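Local coordinates for protein bacteriocin (Pseudomonas syringae pv. tomato, PDB 4FZL) that degrades the peptidoglycan precursor lipid II, probably as a calcium-binding phosphatase of the colicin M family, and so acts as an antibacterial toxin, at residues A151-K156 with A160-L165; F98-H103 with D195-N200; V123-I128 with L170-T175; N203-G206 with L212-L215. All coordinates share one frame; numbering follows the deposited sequence. Where two conformers were deposited one is given.

Interaction 1: residues A151-K156 with A160-L165; sequences AYDVGK and ASWLTL. With CA (calcium ion), chain C; EDO (1,2-ethanediol), chain K.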
loop_
_atom_site.group_PDB
_atom_site.type_symbol
_atom_site.label_atom_id
_atom_site.label_comp_id
_atom_site.label_asym_id
_atom_site.label_seq_id
_atom_site.Cartn_x
_atom_site.Cartn_y
_atom_site.Cartn_z
ATOM N N ALA A 151 -4.554 17.738 -2.426
ATOM C CA ALA A 151 -3.429 16.885 -2.098
ATOM C C ALA A 151 -3.547 16.428 -0.689
ATOM O O ALA A 151 -4.001 17.185 0.186
ATOM C CB ALA A 151 -2.096 17.626 -2.301
ATOM N N TYR A 152 -3.070 15.217 -0.438
ATOM C CA TYR A 152 -3.143 14.662 0.886
ATOM C C TYR A 152 -1.919 13.814 1.177
ATOM O O TYR A 152 -1.603 12.913 0.452
ATOM C CB TYR A 152 -4.386 13.789 1.024
ATOM C CG TYR A 152 -4.803 13.466 2.448
ATOM C CD1 TYR A 152 -5.441 14.423 3.251
ATOM C CD2 TYR A 152 -4.556 12.219 2.988
ATOM C CE1 TYR A 152 -5.826 14.113 4.542
ATOM C CE2 TYR A 152 -4.952 11.905 4.264
ATOM C CZ TYR A 152 -5.562 12.878 5.036
ATOM O OH TYR A 152 -5.982 12.607 6.297
ATOM N N ASP A 153 -1.299 14.096 2.321
ATOM C CA ASP A 153 -0.141 13.340 2.794
ATOM C C ASP A 153 -0.706 12.180 3.602
ATOM O O ASP A 153 -1.194 12.309 4.756
ATOM C CB ASP A 153 0.754 14.247 3.617
ATOM C CG ASP A 153 2.023 13.566 4.108
ATOM O OD1 ASP A 153 2.036 12.331 4.289
ATOM O OD2 ASP A 153 3.020 14.290 4.267
ATOM N N VAL A 154 -0.606 11.003 3.018
ATOM C CA VAL A 154 -1.198 9.851 3.562
ATOM C C VAL A 154 -0.607 9.516 4.953
ATOM O O VAL A 154 -1.204 8.858 5.790
ATOM C CB VAL A 154 -0.955 8.713 2.531
ATOM C CG1 VAL A 154 -1.325 7.473 3.122
ATOM C CG2 VAL A 154 -1.721 9.002 1.272
ATOM N N GLY A 155 0.620 10.015 5.158
ATOM C CA GLY A 155 1.243 9.898 6.431
ATOM C C GLY A 155 0.529 10.587 7.554
ATOM O O GLY A 155 0.774 10.222 8.683
ATOM N N LYS A 156 -0.311 11.602 7.248
ATOM C CA LYS A 156 -1.259 12.205 8.257
ATOM C C LYS A 156 -2.006 11.096 8.962
ATOM O O LYS A 156 -2.345 11.207 10.159
ATOM C CB LYS A 156 -2.268 13.162 7.583
ATOM C CG LYS A 156 -3.332 13.813 8.485
ATOM C CD LYS A 156 -2.819 15.042 9.183
ATOM C CE LYS A 156 -3.920 15.869 9.835
ATOM N NZ LYS A 156 -3.319 16.957 10.668
ATOM N N ALA A 160 2.534 3.859 7.325
ATOM C CA ALA A 160 2.672 2.752 6.339
ATOM C C ALA A 160 2.271 2.913 4.913
ATOM O O ALA A 160 3.093 2.706 4.057
ATOM C CB ALA A 160 2.077 1.497 6.871
ATOM N N SER A 161 0.986 3.240 4.666
ATOM C CA SER A 161 0.444 3.535 3.329
ATOM C C SER A 161 1.281 4.626 2.644
ATOM O O SER A 161 1.405 4.714 1.403
ATOM C CB SER A 161 -1.046 3.933 3.375
ATOM O OG SER A 161 -1.775 2.733 3.745
ATOM N N TRP A 162 1.752 5.544 3.476
ATOM C CA TRP A 162 2.640 6.567 2.976
ATOM C C TRP A 162 3.870 5.975 2.289
ATOM O O TRP A 162 4.379 6.548 1.342
ATOM C CB TRP A 162 3.031 7.538 4.101
ATOM C CG TRP A 162 3.933 8.628 3.650
ATOM C CD1 TRP A 162 3.610 9.801 2.982
ATOM C CD2 TRP A 162 5.381 8.643 3.822
ATOM N NE1 TRP A 162 4.783 10.521 2.680
ATOM C CE2 TRP A 162 5.873 9.870 3.192
ATOM C CE3 TRP A 162 6.290 7.767 4.406
ATOM C CZ2 TRP A 162 7.231 10.178 3.144
ATOM C CZ3 TRP A 162 7.636 8.101 4.381
ATOM C CH2 TRP A 162 8.098 9.282 3.778
ATOM N N LEU A 163 4.418 4.911 2.802
ATOM C CA LEU A 163 5.602 4.305 2.198
ATOM C C LEU A 163 5.336 3.891 0.779
ATOM O O LEU A 163 6.233 3.957 -0.092
ATOM C CB LEU A 163 6.030 3.090 3.013
ATOM C CG LEU A 163 6.678 3.345 4.359
ATOM C CD1 LEU A 163 6.894 2.125 5.237
ATOM C CD2 LEU A 163 7.939 4.227 4.213
ATOM N N THR A 164 4.085 3.521 0.508
ATOM C CA THR A 164 3.689 3.051 -0.805
ATOM C C THR A 164 3.236 4.217 -1.703
ATOM O O THR A 164 3.606 4.258 -2.877
ATOM C CB THR A 164 2.521 2.058 -0.661
ATOM O OG1 THR A 164 2.960 0.920 0.127
ATOM C CG2 THR A 164 2.004 1.662 -2.017
ATOM N N LEU A 165 2.449 5.144 -1.155
ATOM C CA LEU A 165 1.758 6.208 -1.928
ATOM C C LEU A 165 2.368 7.618 -1.849
ATOM O O LEU A 165 2.164 8.459 -2.731
ATOM C CB LEU A 165 0.328 6.337 -1.396
ATOM C CG LEU A 165 -0.549 5.093 -1.680
ATOM C CD1 LEU A 165 -1.912 5.272 -1.025
ATOM C CD2 LEU A 165 -0.646 4.795 -3.191
HETATM CA CA CA C . 2.134 9.588 -4.650
HETATM C C1 EDO K . -3.565 16.793 5.608
HETATM O O1 EDO K . -3.996 17.878 4.787
HETATM C C2 EDO K . -2.629 15.897 4.772
HETATM O O2 EDO K . -1.955 16.545 3.751
HETATM O O HOH W 1 4.003 10.868 -3.633
HETATM O O HOH W 2 3.652 8.289 -4.891
#
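Val154 packs against helix 159-165 in the buried half of this contact. Its CG1 methyl lies 3.6 Å from Ser161 CB and equally near the backbone N of Trp162, while the other methyl, CG2, turns toward Leu165, 4.3 Å from its CB. The torsion explains the split: CG1 stands anti to the backbone N (chi1 170°), which sends one branch to each end of the helical segment. Ser161, also buried, directs its hydroxyl out of the contact to the carbonyl of Val119. The two segments belong to a strand-turn-helix connection, in which strand 142-153 ends in an Asx turn: Asp153 OD1 accepts from Gly155 N over 2.9 Å, met on its anti side and well short of straight at 132°. The outer side is more exposed and more polar, although its atoms approach as closely. The same OD1 lies 3.3 Å from Trp162 CD1, its carboxylate inclined only 23° to the indole, with no hydrogen bond between them, and the Trp162 CB rests 3.6 Å from Gly155 N. At the far end of the helix, Leu165 O binds the calcium ion at 2.2 Å, with Asn167, Asp195 and waters among its other ligands.

Interaction 2: residues F98-H103 with D195-N200; sequences FHALAH and DVYDAN. With CA (calcium ion), chain C.
Ala100 meets Tyr197 at the centre of a small, buried contact between helix 96-106 and the end of strand 184-197. Two residues before Tyr197, Asp195 grips the calcium ion with both carboxylate oxygens, OD1 at 2.4 Å and OD2 at 2.5 Å, so the strand that carries the packing tyrosine also carries a metal ligand. Earlier on the helix, His99 turns elsewhere, its ring nitrogens hydrogen-bonded to Asp50 and His88. At Ala100 the methyl points at the strand, and CB comes within 3.7 Å of Tyr197 CE1. The carbonyl of the same residue also approaches the ring, Ala100 O standing 3.6 Å from Tyr197 CZ at an oblique angle. That oxygen accepts no hydrogen bond from Tyr197; its side-chain partner is the hydroxyl of Tyr224. The phenol gets this far because CG of Tyr197 is anti to the backbone N (chi1 -174°), carrying the ring off the strand and toward the helix. One residue on, the backbone of Leu101 takes over, with its CA 3.6 Å from Tyr197 OH, while the leucine CB points away from the strand. His103 closes the segment, bonded to Tyr83 and to the carbonyl of Ala110. Helix 96-106 lies between helix 37-54, which Ala102 touches, and the sheet, where strand 224-227 pairs with the strand of Tyr197.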
loop_
_atom_site.group_PDB
_atom_site.type_symbol
_atom_site.label_atom_id
_atom_site.label_comp_id
_atom_site.label_asym_id
_atom_site.label_seq_id
_atom_site.Cartn_x
_atom_site.Cartn_y
_atom_site.Cartn_z
ATOM N N PHE A 98 6.013 -3.904 1.008
ATOM C CA PHE A 98 6.843 -4.927 0.375
ATOM C C PHE A 98 6.209 -5.455 -0.893
ATOM O O PHE A 98 6.873 -5.836 -1.863
ATOM C CB PHE A 98 7.114 -6.075 1.325
ATOM C CG PHE A 98 7.992 -5.682 2.480
ATOM C CD1 PHE A 98 9.358 -5.610 2.348
ATOM C CD2 PHE A 98 7.424 -5.349 3.700
ATOM C CE1 PHE A 98 10.163 -5.244 3.460
ATOM C CE2 PHE A 98 8.215 -4.972 4.798
ATOM C CZ PHE A 98 9.591 -4.892 4.654
ATOM N N HIS A 99 4.893 -5.561 -0.869
ATOM C CA HIS A 99 4.161 -6.005 -2.066
ATOM C C HIS A 99 4.368 -4.984 -3.192
ATOM O O HIS A 99 4.643 -5.363 -4.324
ATOM C CB HIS A 99 2.632 -6.210 -1.675
ATOM C CG HIS A 99 1.805 -6.824 -2.752
ATOM N ND1 HIS A 99 0.523 -7.192 -2.543
ATOM C CD2 HIS A 99 2.128 -7.252 -4.024
ATOM C CE1 HIS A 99 0.015 -7.778 -3.632
ATOM N NE2 HIS A 99 0.987 -7.844 -4.546
ATOM N N ALA A 100 4.254 -3.701 -2.886
ATOM C CA ALA A 100 4.487 -2.648 -3.867
ATOM C C ALA A 100 5.938 -2.699 -4.346
ATOM O O ALA A 100 6.233 -2.398 -5.553
ATOM C CB ALA A 100 4.091 -1.286 -3.312
ATOM N N LEU A 101 6.858 -2.929 -3.409
ATOM C CA LEU A 101 8.281 -3.009 -3.783
ATOM C C LEU A 101 8.525 -4.189 -4.794
ATOM O O LEU A 101 9.153 -4.082 -5.859
ATOM C CB LEU A 101 9.170 -3.203 -2.538
ATOM C CG LEU A 101 10.659 -3.450 -2.774
ATOM C CD1 LEU A 101 11.191 -2.120 -3.255
ATOM C CD2 LEU A 101 11.236 -3.805 -1.410
ATOM N N ALA A 102 8.008 -5.342 -4.380
ATOM C CA ALA A 102 8.014 -6.547 -5.233
ATOM C C ALA A 102 7.435 -6.252 -6.646
ATOM O O ALA A 102 8.002 -6.692 -7.647
ATOM C CB ALA A 102 7.270 -7.727 -4.564
ATOM N N HIS A 103 6.338 -5.502 -6.707
ATOM C CA HIS A 103 5.651 -5.288 -7.921
ATOM C C HIS A 103 6.542 -4.465 -8.853
ATOM O O HIS A 103 6.512 -4.639 -10.049
ATOM C CB HIS A 103 4.318 -4.578 -7.687
ATOM C CG HIS A 103 3.426 -4.647 -8.865
ATOM N ND1 HIS A 103 2.683 -5.754 -9.145
ATOM C CD2 HIS A 103 3.181 -3.722 -9.898
ATOM C CE1 HIS A 103 2.038 -5.531 -10.295
ATOM N NE2 HIS A 103 2.313 -4.272 -10.715
ATOM N N ASP A 195 -2.250 6.887 -8.619
ATOM C CA ASP A 195 -0.933 7.364 -8.123
ATOM C C ASP A 195 0.185 6.623 -8.859
ATOM O O ASP A 195 0.155 5.402 -8.987
ATOM C CB ASP A 195 -0.857 7.162 -6.652
ATOM C CG ASP A 195 0.213 8.050 -5.960
ATOM O OD1 ASP A 195 0.136 9.322 -5.933
ATOM O OD2 ASP A 195 1.105 7.449 -5.325
ATOM N N VAL A 196 1.176 7.366 -9.331
ATOM C CA VAL A 196 2.298 6.736 -9.998
ATOM C C VAL A 196 3.304 6.264 -8.952
ATOM O O VAL A 196 3.759 7.079 -8.095
ATOM C CB VAL A 196 2.936 7.645 -10.958
ATOM C CG1 VAL A 196 4.281 7.091 -11.509
ATOM C CG2 VAL A 196 1.882 7.907 -12.040
ATOM N N TYR A 197 3.648 4.965 -9.021
ATOM C CA TYR A 197 4.676 4.402 -8.182
ATOM C C TYR A 197 6.019 4.443 -8.941
ATOM O O TYR A 197 6.197 3.734 -9.908
ATOM C CB TYR A 197 4.332 2.956 -7.819
ATOM C CG TYR A 197 5.270 2.333 -6.844
ATOM C CD1 TYR A 197 5.051 2.476 -5.486
ATOM C CD2 TYR A 197 6.372 1.654 -7.244
ATOM C CE1 TYR A 197 5.786 1.806 -4.513
ATOM C CE2 TYR A 197 7.216 1.084 -6.345
ATOM C CZ TYR A 197 6.920 1.119 -4.975
ATOM O OH TYR A 197 7.781 0.560 -4.119
ATOM N N ASP A 198 6.908 5.317 -8.517
ATOM C CA ASP A 198 8.279 5.355 -9.054
ATOM C C ASP A 198 9.123 4.284 -8.394
ATOM O O ASP A 198 9.368 4.336 -7.173
ATOM C CB ASP A 198 8.894 6.734 -8.811
ATOM C CG ASP A 198 10.280 6.907 -9.476
ATOM O OD1 ASP A 198 10.692 8.072 -9.542
ATOM O OD2 ASP A 198 10.947 5.906 -9.883
ATOM N N ALA A 199 9.440 3.240 -9.168
ATOM C CA ALA A 199 10.077 2.015 -8.667
ATOM C C ALA A 199 11.617 2.103 -8.652
ATOM O O ALA A 199 12.329 1.180 -8.268
ATOM C CB ALA A 199 9.622 0.804 -9.460
ATOM N N ASN A 200 12.155 3.277 -8.941
ATOM C CA ASN A 200 13.614 3.466 -8.794
ATOM C C ASN A 200 13.928 3.357 -7.314
ATOM O O ASN A 200 13.344 4.088 -6.518
ATOM C CB ASN A 200 14.043 4.813 -9.391
ATOM C CG ASN A 200 15.563 5.013 -9.370
ATOM O OD1 ASN A 200 16.267 4.544 -8.493
ATOM N ND2 ASN A 200 16.060 5.727 -10.349
HETATM CA CA CA C . 2.134 9.588 -4.650
HETATM O O HOH W 2 3.652 8.289 -4.891
HETATM O O HOH W 1 4.003 10.868 -3.633
#

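Interaction 3: residues V123-I128 with L170-T175; sequences VDIRGI and LRLVGT. With EDO (1,2-ethanediol), chain F; EDO (1,2-ethanediol), chain E.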
loop_
_atom_site.group_PDB
_atom_site.type_symbol
_atom_site.label_atom_id
_atom_site.label_comp_id
_atom_site.label_asym_id
_atom_site.label_seq_id
_atom_site.Cartn_x
_atom_site.Cartn_y
_atom_site.Cartn_z
ATOM N N VAL A 123 -9.831 11.243 6.931
ATOM C CA VAL A 123 -9.668 12.609 6.487
ATOM C C VAL A 123 -10.547 13.544 7.353
ATOM O O VAL A 123 -11.718 13.356 7.450
ATOM C CB VAL A 123 -10.017 12.766 5.010
ATOM C CG1 VAL A 123 -9.895 14.222 4.482
ATOM C CG2 VAL A 123 -9.137 11.819 4.158
ATOM N N ASP A 124 -9.924 14.564 7.935
ATOM C CA ASP A 124 -10.613 15.570 8.722
ATOM C C ASP A 124 -10.732 16.795 7.811
ATOM O O ASP A 124 -9.813 17.594 7.722
ATOM C CB ASP A 124 -9.783 15.878 9.982
ATOM C CG ASP A 124 -10.338 17.050 10.798
ATOM O OD1 ASP A 124 -9.583 17.604 11.662
ATOM O OD2 ASP A 124 -11.537 17.391 10.613
ATOM N N ILE A 125 -11.824 16.909 7.052
ATOM C CA ILE A 125 -11.961 17.995 6.087
ATOM C C ILE A 125 -11.882 19.391 6.712
ATOM O O ILE A 125 -11.412 20.320 6.083
ATOM C CB ILE A 125 -13.288 17.883 5.321
ATOM C CG1 ILE A 125 -13.250 16.637 4.415
ATOM C CG2 ILE A 125 -13.558 19.169 4.554
ATOM C CD1 ILE A 125 -14.564 15.856 4.360
ATOM N N ARG A 126 -12.363 19.532 7.951
ATOM C CA ARG A 126 -12.374 20.805 8.620
ATOM C C ARG A 126 -10.938 21.251 8.817
ATOM O O ARG A 126 -10.676 22.458 8.835
ATOM C CB ARG A 126 -13.078 20.724 9.979
ATOM C CG ARG A 126 -14.560 20.312 9.985
ATOM C CD ARG A 126 -15.182 20.381 11.382
ATOM N NE ARG A 126 -15.052 21.740 11.938
ATOM C CZ ARG A 126 -15.653 22.833 11.449
ATOM N NH1 ARG A 126 -16.475 22.775 10.395
ATOM N NH2 ARG A 126 -15.438 24.005 12.030
ATOM N N GLY A 127 -9.992 20.300 8.808
ATOM C CA GLY A 127 -8.560 20.620 8.883
ATOM C C GLY A 127 -7.866 20.946 7.569
ATOM O O GLY A 127 -6.667 21.072 7.553
ATOM N N ILE A 128 -8.637 21.134 6.475
ATOM C CA ILE A 128 -8.091 21.352 5.103
ATOM C C ILE A 128 -8.574 22.706 4.535
ATOM O O ILE A 128 -9.661 22.798 3.952
ATOM C CB ILE A 128 -8.468 20.180 4.121
ATOM C CG1 ILE A 128 -7.882 18.877 4.675
ATOM C CG2 ILE A 128 -7.964 20.446 2.694
ATOM C CD1 ILE A 128 -8.153 17.669 3.834
ATOM N N LEU A 170 -6.950 13.518 -3.518
ATOM C CA LEU A 170 -8.295 13.115 -3.176
ATOM C C LEU A 170 -9.321 14.023 -3.805
ATOM O O LEU A 170 -9.030 15.195 -4.187
ATOM C CB LEU A 170 -8.492 13.110 -1.671
ATOM C CG LEU A 170 -7.587 12.128 -0.917
ATOM C CD1 LEU A 170 -7.825 12.171 0.599
ATOM C CD2 LEU A 170 -7.831 10.710 -1.385
ATOM N N ARG A 171 -10.514 13.450 -3.989
ATOM C CA ARG A 171 -11.661 14.195 -4.458
ATOM C C ARG A 171 -12.785 14.141 -3.446
ATOM O O ARG A 171 -13.104 13.070 -2.966
ATOM C CB ARG A 171 -12.175 13.594 -5.766
ATOM C CG ARG A 171 -13.437 14.205 -6.334
ATOM C CD ARG A 171 -13.755 13.489 -7.607
ATOM N NE ARG A 171 -14.964 13.970 -8.229
ATOM C CZ ARG A 171 -15.627 13.291 -9.164
ATOM N NH1 ARG A 171 -15.274 12.034 -9.454
ATOM N NH2 ARG A 171 -16.731 13.815 -9.705
ATOM N N LEU A 172 -13.351 15.294 -3.086
ATOM C CA LEU A 172 -14.491 15.398 -2.194
ATOM C C LEU A 172 -15.659 15.831 -3.041
ATOM O O LEU A 172 -15.629 16.929 -3.645
ATOM C CB LEU A 172 -14.238 16.432 -1.081
ATOM C CG LEU A 172 -15.332 16.535 -0.009
ATOM C CD1 LEU A 172 -15.575 15.261 0.827
ATOM C CD2 LEU A 172 -15.002 17.767 0.877
ATOM N N VAL A 173 -16.709 15.003 -3.079
ATOM C CA VAL A 173 -17.810 15.263 -3.984
ATOM C C VAL A 173 -19.123 14.963 -3.235
ATOM O O VAL A 173 -19.280 13.904 -2.585
ATOM C CB VAL A 173 -17.679 14.436 -5.307
ATOM C CG1 VAL A 173 -17.431 12.948 -5.040
ATOM C CG2 VAL A 173 -18.919 14.622 -6.148
ATOM N N GLY A 174 -20.040 15.918 -3.302
ATOM C CA GLY A 174 -21.326 15.787 -2.679
ATOM C C GLY A 174 -22.094 17.074 -2.682
ATOM O O GLY A 174 -21.926 17.943 -3.548
ATOM N N THR A 175 -23.008 17.163 -1.715
ATOM C CA THR A 175 -23.919 18.290 -1.619
ATOM C C THR A 175 -23.812 18.910 -0.224
ATOM O O THR A 175 -23.533 18.217 0.810
ATOM C CB THR A 175 -25.380 17.849 -1.977
ATOM O OG1 THR A 175 -25.835 16.859 -1.067
ATOM C CG2 THR A 175 -25.491 17.283 -3.443
HETATM C C1 EDO F . -16.720 10.489 -12.092
HETATM O O1 EDO F . -16.559 9.630 -13.296
HETATM C C2 EDO F . -17.332 11.770 -12.594
HETATM O O2 EDO F . -18.349 12.428 -11.828
HETATM C C1 EDO E . -11.604 10.371 -8.401
HETATM O O1 EDO E . -12.972 10.277 -8.831
HETATM C C2 EDO E . -10.668 9.964 -9.471
HETATM O O2 EDO E . -10.843 8.616 -9.864
#
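Ile125 and Leu172 meet end to end, Ile125 CD1 lying 3.7 Å from Leu172 CD1 and 4.0 Å from Leu172 CD2, so the isoleucine end rests against both leucine methyls. A second pair lies beside it: Val123 CG2 comes 3.8 Å from Leu170 CD1, the two side chains running past one another antiparallel. Both partners on the strand point at the loop because Leu170 and Leu172 are two residues apart and share one face of strand 167-178. Ile125 has an unusual second torsion, chi2 140°, which lies away from the common staggered values and sets the direction of its CD1. Further out, a short 3-10 turn at Ile125 and Arg126 shapes the loop, with Gly127 N bonded to Asp124 O and Ile128 N to Ile125 O, and Ile128 then takes the N-cap position of helix 129-135. Val131 of that helix touches both Ile125 and Leu172, and Val234 of strand 232-238 does the same. On the other face of the strand Arg171 NE makes a salt bridge with Asp147, while NH1 and NH2 each donate to an ethanediol that most likely came from the crystallisation mixture. Between the segments no hydrogen bond forms: the loop is held to this face of the sheet by aliphatic packing, whereas the charged Arg171 points to the opposite face.

Interaction 4: residues N203-G206 with L212-L215; sequences NHRG and LTSL
Van der Waals contact between Arg205 and Thr213 accounts for nearly all of this interaction. Thr213 OG1 sits 3.4 Å from Arg205 CA and 3.5 Å from Arg205 CD, so the hydroxyl rests against both the backbone and the aliphatic shaft of the arginine. The Thr213 CB adds a looser approach to the same CD at 3.9 Å. The two side chains cross at about a right angle. A bend at chi2 (62°) folds the arginine chain, bringing CD back beside the threonine while the guanidinium heads away from it. Two short consecutive helices, 205-208 and 210-216, meet here, with His204 at the N-cap of the first. Hydrogen bonding plays no part between the segments. Thr213 OG1 instead bonds back to the carbonyl of Gly209, just ahead of its own helix; OG1 stands anti to the carbonyl carbon (chi1 -55°), which places it for that bond. The His204 ring, modelled in two positions, leads away from Thr213 and in the given one lies near Tyr197. On the second helix, Leu212 is directed to helix 22-33, where it touches Phe26 and Ala30.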
loop_
_atom_site.group_PDB
_atom_site.type_symbol
_atom_site.label_atom_id
_atom_site.label_comp_id
_atom_site.label_asym_id
_atom_site.label_seq_id
_atom_site.Cartn_x
_atom_site.Cartn_y
_atom_site.Cartn_z
ATOM N N ASN A 203 14.279 6.220 -4.899
ATOM C CA ASN A 203 13.070 6.846 -4.363
ATOM C C ASN A 203 12.577 6.254 -3.071
ATOM O O ASN A 203 11.639 6.778 -2.493
ATOM C CB ASN A 203 11.942 6.809 -5.373
ATOM C CG ASN A 203 12.123 7.840 -6.433
ATOM O OD1 ASN A 203 12.480 7.513 -7.559
ATOM N ND2 ASN A 203 11.945 9.110 -6.064
ATOM N N HIS A 204 13.206 5.156 -2.635
ATOM C CA HIS A 204 12.796 4.351 -1.494
ATOM C C HIS A 204 13.904 4.284 -0.439
ATOM O O HIS A 204 13.848 3.541 0.530
ATOM C CB HIS A 204 12.402 2.996 -2.037
ATOM C CG HIS A 204 11.167 3.061 -2.898
ATOM N ND1 HIS A 204 11.067 2.441 -4.089
ATOM C CD2 HIS A 204 9.977 3.772 -2.718
ATOM C CE1 HIS A 204 9.861 2.722 -4.628
ATOM N NE2 HIS A 204 9.198 3.534 -3.786
ATOM N N ARG A 205 14.932 5.108 -0.618
ATOM C CA ARG A 205 16.134 5.017 0.232
ATOM C C ARG A 205 15.876 5.239 1.686
ATOM O O ARG A 205 16.516 4.598 2.544
ATOM C CB ARG A 205 17.144 6.063 -0.241
ATOM C CG ARG A 205 18.296 6.424 0.675
ATOM C CD ARG A 205 19.170 5.218 0.924
ATOM N NE ARG A 205 20.275 5.567 1.786
ATOM C CZ ARG A 205 20.180 5.708 3.091
ATOM N NH1 ARG A 205 19.024 5.461 3.702
ATOM N NH2 ARG A 205 21.264 6.115 3.768
ATOM N N GLY A 206 15.005 6.195 2.008
ATOM C CA GLY A 206 14.793 6.372 3.432
ATOM C C GLY A 206 14.282 5.164 4.166
ATOM O O GLY A 206 14.661 4.907 5.312
ATOM N N LEU A 212 20.415 -1.925 1.469
ATOM C CA LEU A 212 19.414 -2.503 0.601
ATOM C C LEU A 212 19.209 -1.658 -0.644
ATOM O O LEU A 212 19.078 -2.199 -1.753
ATOM C CB LEU A 212 18.154 -2.824 1.418
ATOM C CG LEU A 212 16.983 -3.498 0.697
ATOM C CD1 LEU A 212 17.388 -4.827 0.013
ATOM C CD2 LEU A 212 15.839 -3.625 1.743
ATOM N N THR A 213 19.223 -0.341 -0.473
ATOM C CA THR A 213 19.055 0.538 -1.660
ATOM C C THR A 213 20.207 0.262 -2.628
ATOM O O THR A 213 20.003 0.103 -3.854
ATOM C CB THR A 213 19.006 2.006 -1.277
ATOM O OG1 THR A 213 17.964 2.190 -0.303
ATOM C CG2 THR A 213 18.927 2.935 -2.554
ATOM N N SER A 214 21.403 0.124 -2.087
ATOM C CA SER A 214 22.547 -0.173 -2.929
ATOM C C SER A 214 22.379 -1.508 -3.736
ATOM O O SER A 214 22.671 -1.618 -4.929
ATOM C CB SER A 214 23.843 -0.211 -2.101
ATOM O OG SER A 214 24.933 -0.588 -2.929
ATOM N N LEU A 215 21.930 -2.517 -3.025
ATOM C CA LEU A 215 21.738 -3.870 -3.601
ATOM C C LEU A 215 20.655 -3.852 -4.692
ATOM O O LEU A 215 20.747 -4.485 -5.726
ATOM C CB LEU A 215 21.343 -4.858 -2.498
ATOM C CG LEU A 215 22.465 -5.287 -1.529
ATOM C CD1 LEU A 215 21.890 -6.095 -0.389
ATOM C CD2 LEU A 215 23.604 -6.008 -2.352
#

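From the N terminus, helix 96-106 opens the widest loop, which interaction 2 closes when the chain reaches residues 195-200. Within that span, interaction 3 brings the loop at 123-128 back to strand 167-178, and within interaction 3 in turn lies interaction 1, a short closure from strand 142-153 to helix 159-165. Interaction 4 follows in series, crossing none of them, and joins two short helices between strand 184-197 and strand 224-227. Interactions 1 and 2 meet at the calcium ion through Leu165 and Asp195, and interactions 1 and 3 meet where Tyr152 packs on Val123 and Leu170. Interactions 3 and 4 stay about 34 Å apart between centres, at far ends of the fold.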